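Local atomic coordinates of Ketoacyl_synth_N domain-containing protein (Photorhabdus luminescens subsp. laumondii, PDB entry 6SMO), a protein that probably takes part in polyketide-type ketoacyl synthesis, pairing with a PKS_KS-domain chain, both of which contact a bound polyketone. Residues G11-D16 against S70-V75; Q108-E113 against T131-A136. One frame throughout, in Å; residues are numbered along the deposited sequence.

In the fold
From the N terminus, strand 5-13 comes first; after helix 20-31 and mostly irregular chain, helix 68-84 returns to it. Contact 1 closes this loop of 53 residues, fastening the helix to the sheet in the interior of the chain. The backbone then runs through strand 96-101 before contact 2 opens, and 17 residues later that contact closes a much smaller loop near the bound polyketone. The two loops follow one another in series and neither nest nor cross. The centres of contacts 1 and 2 lie about 18 Å apart, and the nearest atoms of contacts 1 and 2 are about 5 Å apart. Helix 137-146 relates them: residues of 70-75 pack on it, and Ala136 of contact 2 stands at its N-cap position.

Contact 1: G11-D16 against S70-V75; sequences GAIHPD and SVYGIV
Tyr72, which receives Ile13 against its ring, also has a weak hydrogen bond between Tyr72 OH and Glu220 OE1. Everything that passes directly between strand and helix here is apolar, and it converges on a single methyl group. Ile13 CD1 lies 3.7 Å from Tyr72 CD1 and 3.6 Å from Val75 CG2, with Tyr72 CB a little farther off at 4.0 Å. The isoleucine reaches them with CG1 between its backbone N and carbonyl carbon (chi1 59°) and a nearly extended outer bond (chi2 169°), which carries CD1 outward from the strand. Its side chain crosses those of Tyr72 and Val75 at about a right angle, and the methyl meets the tyrosine ring obliquely. Within the N-terminal beta-ketoacyl synthase region, of the thiolase clan, the case illustrates how one branched strand residue can meet two helix residues almost a turn apart. Backbone bonds pair Gly11 with Phe224 and Ile13 with Ala222 on the antiparallel neighbour 218-229, and Tyr72 also packs on Ala222. Helix 20-31 touches Ala12, while helix 68-84 lies between strand 5-13 and helix 137-146, on which Ser70 and Ile74 pack.

Contact 2: Q108-E113 against T131-A136; sequences QHIEDE and TAWFPA. With LKZ (3,5,7,9,11-pentakis(oxidanylidene)dodecanal), chain H.
The polyketone pocket takes Trp133 and Phe134 from this contact; Ile110 packs on Trp133 at CB and the five-membered ring, whereas the ligand meets the six-membered ring. Ile110 CD1 comes within 3.5 Å of Trp133 CB and 3.6 Å of Trp133 CD1, obliquely to the indole, while Ile110 CG2 stands 4.0 Å from Trp133 CB. At the six-membered end of the same indole, Trp133 CE3 approaches O22 of the ligand at 3.4 Å, the oxygen lying at the ring edge and near its plane. The torsion behind this division of labour is chi1 of 170°, which sets CG opposite the backbone N and directs the indole past Ile110. Trp107 adds an edge-to-face ring pairing with Trp133.

A second, smaller junction lies one residue back. Ala132 CB meets the His109 ring obliquely, 3.6 Å from ND1. His109 is held at both ring and backbone, its NE2 hydrogen-bonded to Arg64 O and its N to Asp67 OD1.

In the fold, the contact brings Ile110, at the N-cap position of helix 111-116, against Trp133, just beyond helix 129-132, as an example of a second-shell residue backing a first-shell one. Beyond Trp133 the chain extends at Phe134 and reaches Ala136, at the N-cap position of helix 137-146.

Phe134 meets the ligand with a ring face: O20 lies 3.3 Å from Phe134 CE2, toward the rim, and Ala136 C lies over the opposite face, also toward the rim. The PKS_KS-domain chain adds to the surroundings, with its Phe428 N hydrogen-bonded to the ligand, its Met137 packed on Trp133 and its Ser429 on Phe134.

Contact 1: G11-D16 against S70-V75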
loop_
_atom_site.group_PDB
_atom_site.type_symbol
_atom_site.label_atom_id
_atom_site.label_comp_id
_atom_site.label_asym_id
_atom_site.label_seq_id
_atom_site.Cartn_x
_atom_site.Cartn_y
_atom_site.Cartn_z
ATOM N N GLY C 11 -5.513 21.685 -1.397
ATOM C CA GLY C 11 -5.892 21.756 0.026
ATOM C C GLY C 11 -4.792 21.187 0.904
ATOM O O GLY C 11 -4.186 20.173 0.504
ATOM N N ALA C 12 -4.472 21.862 2.009
ATOM C CA ALA C 12 -3.437 21.421 2.968
ATOM C C ALA C 12 -3.784 21.927 4.365
ATOM O O ALA C 12 -4.486 22.905 4.451
ATOM C CB ALA C 12 -2.121 21.994 2.551
ATOM N N ILE C 13 -3.312 21.256 5.411
ATOM C CA ILE C 13 -3.490 21.728 6.817
ATOM C C ILE C 13 -2.124 21.621 7.491
ATOM O O ILE C 13 -1.423 20.686 7.214
ATOM C CB ILE C 13 -4.586 20.958 7.568
ATOM C CG1 ILE C 13 -4.305 19.460 7.635
ATOM C CG2 ILE C 13 -5.944 21.226 6.966
ATOM C CD1 ILE C 13 -5.215 18.732 8.575
ATOM N N HIS C 14 -1.763 22.567 8.345
ATOM C CA HIS C 14 -0.407 22.543 8.944
ATOM C C HIS C 14 -0.421 23.313 10.263
ATOM O O HIS C 14 -1.371 24.028 10.490
ATOM C CB HIS C 14 0.536 23.159 7.914
ATOM C CG HIS C 14 1.989 23.084 8.214
ATOM N ND1 HIS C 14 2.721 24.182 8.536
ATOM C CD2 HIS C 14 2.855 22.066 8.201
ATOM C CE1 HIS C 14 3.963 23.845 8.736
ATOM N NE2 HIS C 14 4.067 22.567 8.529
ATOM N N PRO C 15 0.589 23.185 11.141
ATOM C CA PRO C 15 0.655 23.953 12.369
ATOM C C PRO C 15 0.608 25.453 12.065
ATOM O O PRO C 15 0.138 26.181 12.865
ATOM C CB PRO C 15 2.060 23.610 12.849
ATOM C CG PRO C 15 2.212 22.191 12.470
ATOM C CD PRO C 15 1.628 22.171 11.084
ATOM N N ASP C 16 1.222 25.868 10.970
ATOM C CA ASP C 16 1.169 27.268 10.490
ATOM C C ASP C 16 -0.222 27.616 9.940
ATOM O O ASP C 16 -0.520 28.787 9.878
ATOM C CB ASP C 16 2.354 27.590 9.584
ATOM C CG ASP C 16 3.683 27.720 10.308
ATOM O OD1 ASP C 16 3.700 27.642 11.525
ATOM O OD2 ASP C 16 4.689 27.907 9.635
ATOM N N SER C 70 -5.432 9.526 8.524
ATOM C CA SER C 70 -6.593 9.380 7.605
ATOM C C SER C 70 -7.540 10.576 7.766
ATOM O O SER C 70 -8.109 11.013 6.747
ATOM C CB SER C 70 -7.310 8.069 7.820
ATOM O OG SER C 70 -6.527 6.982 7.350
ATOM N N VAL C 71 -7.698 11.082 8.996
ATOM C CA VAL C 71 -8.530 12.280 9.321
ATOM C C VAL C 71 -7.938 13.498 8.599
ATOM O O VAL C 71 -8.709 14.218 7.936
ATOM C CB VAL C 71 -8.635 12.509 10.843
ATOM C CG1 VAL C 71 -9.254 13.859 11.184
ATOM C CG2 VAL C 71 -9.404 11.389 11.528
ATOM N N TYR C 72 -6.622 13.709 8.719
ATOM C CA TYR C 72 -5.873 14.827 8.082
ATOM C C TYR C 72 -5.997 14.738 6.556
ATOM O O TYR C 72 -6.076 15.792 5.895
ATOM C CB TYR C 72 -4.394 14.810 8.482
ATOM C CG TYR C 72 -4.095 14.982 9.952
ATOM C CD1 TYR C 72 -4.907 15.740 10.781
ATOM C CD2 TYR C 72 -2.966 14.403 10.511
ATOM C CE1 TYR C 72 -4.619 15.897 12.129
ATOM C CE2 TYR C 72 -2.661 14.554 11.854
ATOM C CZ TYR C 72 -3.490 15.305 12.667
ATOM O OH TYR C 72 -3.197 15.457 13.991
ATOM N N GLY C 73 -5.999 13.515 6.015
ATOM C CA GLY C 73 -6.086 13.246 4.567
ATOM C C GLY C 73 -7.427 13.662 3.986
ATOM O O GLY C 73 -7.429 14.308 2.921
ATOM N N ILE C 74 -8.526 13.315 4.665
ATOM C CA ILE C 74 -9.927 13.528 4.184
ATOM C C ILE C 74 -10.246 15.030 4.180
ATOM O O ILE C 74 -10.865 15.488 3.198
ATOM C CB ILE C 74 -10.929 12.711 5.030
ATOM C CG1 ILE C 74 -10.710 11.205 4.858
ATOM C CG2 ILE C 74 -12.366 13.099 4.706
ATOM C CD1 ILE C 74 -11.270 10.365 5.983
ATOM N N VAL C 75 -9.844 15.766 5.224
ATOM C CA VAL C 75 -10.099 17.236 5.354
ATOM C C VAL C 75 -9.303 17.983 4.276
ATOM O O VAL C 75 -9.822 18.992 3.762
ATOM C CB VAL C 75 -9.787 17.774 6.767
ATOM C CG1 VAL C 75 -10.665 17.124 7.826
ATOM C CG2 VAL C 75 -8.318 17.641 7.141
#

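Contact 2: Q108-E113 against T131-A136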
loop_
_atom_site.group_PDB
_atom_site.type_symbol
_atom_site.label_atom_id
_atom_site.label_comp_id
_atom_site.label_asym_id
_atom_site.label_seq_id
_atom_site.Cartn_x
_atom_site.Cartn_y
_atom_site.Cartn_z
ATOM N N GLN C 108 -1.298 5.962 16.487
ATOM C CA GLN C 108 -2.127 6.641 17.521
ATOM C C GLN C 108 -3.357 5.786 17.859
ATOM O O GLN C 108 -3.750 5.773 19.042
ATOM C CB GLN C 108 -2.548 8.036 17.047
ATOM C CG GLN C 108 -3.433 8.788 18.034
ATOM C CD GLN C 108 -2.788 8.946 19.390
ATOM O OE1 GLN C 108 -1.719 9.536 19.526
ATOM N NE2 GLN C 108 -3.443 8.419 20.412
ATOM N N HIS C 109 -3.934 5.099 16.865
ATOM C CA HIS C 109 -5.217 4.353 16.980
ATOM C C HIS C 109 -5.001 2.958 17.587
ATOM O O HIS C 109 -5.986 2.410 18.121
ATOM C CB HIS C 109 -5.913 4.259 15.613
ATOM C CG HIS C 109 -7.391 4.069 15.702
ATOM N ND1 HIS C 109 -7.978 2.819 15.744
ATOM C CD2 HIS C 109 -8.402 4.964 15.755
ATOM C CE1 HIS C 109 -9.287 2.953 15.821
ATOM N NE2 HIS C 109 -9.571 4.260 15.829
ATOM N N ILE C 110 -3.784 2.401 17.507
ATOM C CA ILE C 110 -3.515 0.959 17.809
ATOM C C ILE C 110 -2.491 0.785 18.942
ATOM O O ILE C 110 -2.402 -0.346 19.451
ATOM C CB ILE C 110 -3.077 0.209 16.532
ATOM C CG1 ILE C 110 -1.648 0.559 16.106
ATOM C CG2 ILE C 110 -4.075 0.442 15.406
ATOM C CD1 ILE C 110 -1.023 -0.452 15.173
ATOM N N GLU C 111 -1.745 1.831 19.322
ATOM C CA GLU C 111 -0.612 1.737 20.289
ATOM C C GLU C 111 -1.041 0.969 21.545
ATOM O O GLU C 111 -0.403 -0.059 21.848
ATOM C CB GLU C 111 -0.087 3.122 20.681
ATOM C CG GLU C 111 1.237 3.475 20.028
ATOM C CD GLU C 111 2.009 4.579 20.731
ATOM O OE1 GLU C 111 2.406 5.546 20.049
ATOM O OE2 GLU C 111 2.219 4.465 21.955
ATOM N N ASP C 112 -2.076 1.457 22.239
ATOM C CA ASP C 112 -2.580 0.894 23.524
ATOM C C ASP C 112 -3.021 -0.560 23.312
ATOM O O ASP C 112 -2.847 -1.371 24.245
ATOM C CB ASP C 112 -3.721 1.743 24.094
ATOM C CG ASP C 112 -3.303 3.138 24.530
ATOM O OD1 ASP C 112 -2.107 3.467 24.390
ATOM O OD2 ASP C 112 -4.180 3.888 25.006
ATOM N N GLU C 113 -3.560 -0.872 22.130
ATOM C CA GLU C 113 -4.085 -2.217 21.770
ATOM C C GLU C 113 -2.923 -3.201 21.559
ATOM O O GLU C 113 -3.091 -4.379 21.928
ATOM C CB GLU C 113 -4.992 -2.114 20.541
ATOM C CG GLU C 113 -6.343 -1.489 20.846
ATOM C CD GLU C 113 -7.285 -1.391 19.659
ATOM O OE1 GLU C 113 -8.361 -2.022 19.707
ATOM O OE2 GLU C 113 -6.946 -0.680 18.692
ATOM N N THR C 131 -7.418 -2.201 9.880
ATOM C CA THR C 131 -7.614 -1.177 8.832
ATOM C C THR C 131 -7.086 0.190 9.248
ATOM O O THR C 131 -6.790 0.957 8.375
ATOM C CB THR C 131 -9.086 -1.094 8.440
ATOM O OG1 THR C 131 -9.814 -1.117 9.661
ATOM C CG2 THR C 131 -9.517 -2.266 7.596
ATOM N N ALA C 132 -7.020 0.488 10.534
ATOM C CA ALA C 132 -6.588 1.826 10.979
ATOM C C ALA C 132 -5.103 2.124 10.762
ATOM O O ALA C 132 -4.779 3.245 10.433
ATOM C CB ALA C 132 -6.995 2.023 12.412
ATOM N N TRP C 133 -4.232 1.177 11.072
ATOM C CA TRP C 133 -2.771 1.413 11.017
ATOM C C TRP C 133 -2.160 1.502 9.617
ATOM O O TRP C 133 -1.398 2.418 9.391
ATOM C CB TRP C 133 -2.034 0.416 11.912
ATOM C CG TRP C 133 -0.553 0.450 11.717
ATOM C CD1 TRP C 133 0.342 1.245 12.362
ATOM C CD2 TRP C 133 0.211 -0.339 10.794
ATOM N NE1 TRP C 133 1.599 1.015 11.899
ATOM C CE2 TRP C 133 1.553 0.041 10.944
ATOM C CE3 TRP C 133 -0.102 -1.327 9.866
ATOM C CZ2 TRP C 133 2.576 -0.529 10.195
ATOM C CZ3 TRP C 133 0.909 -1.883 9.122
ATOM C CH2 TRP C 133 2.228 -1.495 9.287
ATOM N N PHE C 134 -2.551 0.636 8.694
ATOM C CA PHE C 134 -1.814 0.576 7.407
ATOM C C PHE C 134 -1.899 1.874 6.612
ATOM O O PHE C 134 -2.917 2.520 6.606
ATOM C CB PHE C 134 -2.065 -0.732 6.654
ATOM C CG PHE C 134 -3.359 -0.835 5.900
ATOM C CD1 PHE C 134 -4.562 -0.562 6.510
ATOM C CD2 PHE C 134 -3.373 -1.240 4.583
ATOM C CE1 PHE C 134 -5.745 -0.675 5.810
ATOM C CE2 PHE C 134 -4.558 -1.346 3.885
ATOM C CZ PHE C 134 -5.741 -1.057 4.500
ATOM N N PRO C 135 -0.839 2.229 5.864
ATOM C CA PRO C 135 -0.790 3.450 5.083
ATOM C C PRO C 135 -1.857 3.556 3.984
ATOM O O PRO C 135 -2.313 4.628 3.735
ATOM C CB PRO C 135 0.592 3.377 4.442
ATOM C CG PRO C 135 1.382 2.514 5.347
ATOM C CD PRO C 135 0.390 1.471 5.763
ATOM N N ALA C 136 -2.330 2.429 3.453
ATOM C CA ALA C 136 -3.325 2.374 2.358
ATOM C C ALA C 136 -4.764 2.540 2.848
ATOM O O ALA C 136 -5.650 2.300 2.062
ATOM C CB ALA C 136 -3.164 1.107 1.579
HETATM C C4 LKZ H . -2.427 -5.431 10.510
HETATM C C5 LKZ H . -2.403 -4.386 9.422
HETATM C C6 LKZ H . -1.705 -4.756 8.110
HETATM C C7 LKZ H . -2.752 -4.896 7.026
HETATM C C8 LKZ H . -2.319 -5.177 5.582
HETATM C C10 LKZ H . -5.573 -8.190 2.812
HETATM C C22 LKZ H . -1.320 -5.104 11.492
HETATM C C11 LKZ H . -4.384 -9.098 2.622
HETATM O O19 LKZ H . -4.327 -10.212 3.113
HETATM C C3 LKZ H . -4.949 -6.862 3.196
HETATM O O23 LKZ H . -5.226 -5.849 2.578
HETATM C C2 LKZ H . -3.872 -6.880 4.289
HETATM C C9 LKZ H . -3.594 -5.459 4.782
HETATM O O20 LKZ H . -4.408 -4.570 4.623
HETATM O O21 LKZ H . -3.926 -4.838 7.317
HETATM O O22 LKZ H . -2.901 -3.290 9.616
HETATM O O24 LKZ H . -1.520 -4.467 12.516
HETATM C C23 LKZ H . 0.058 -5.622 11.127
#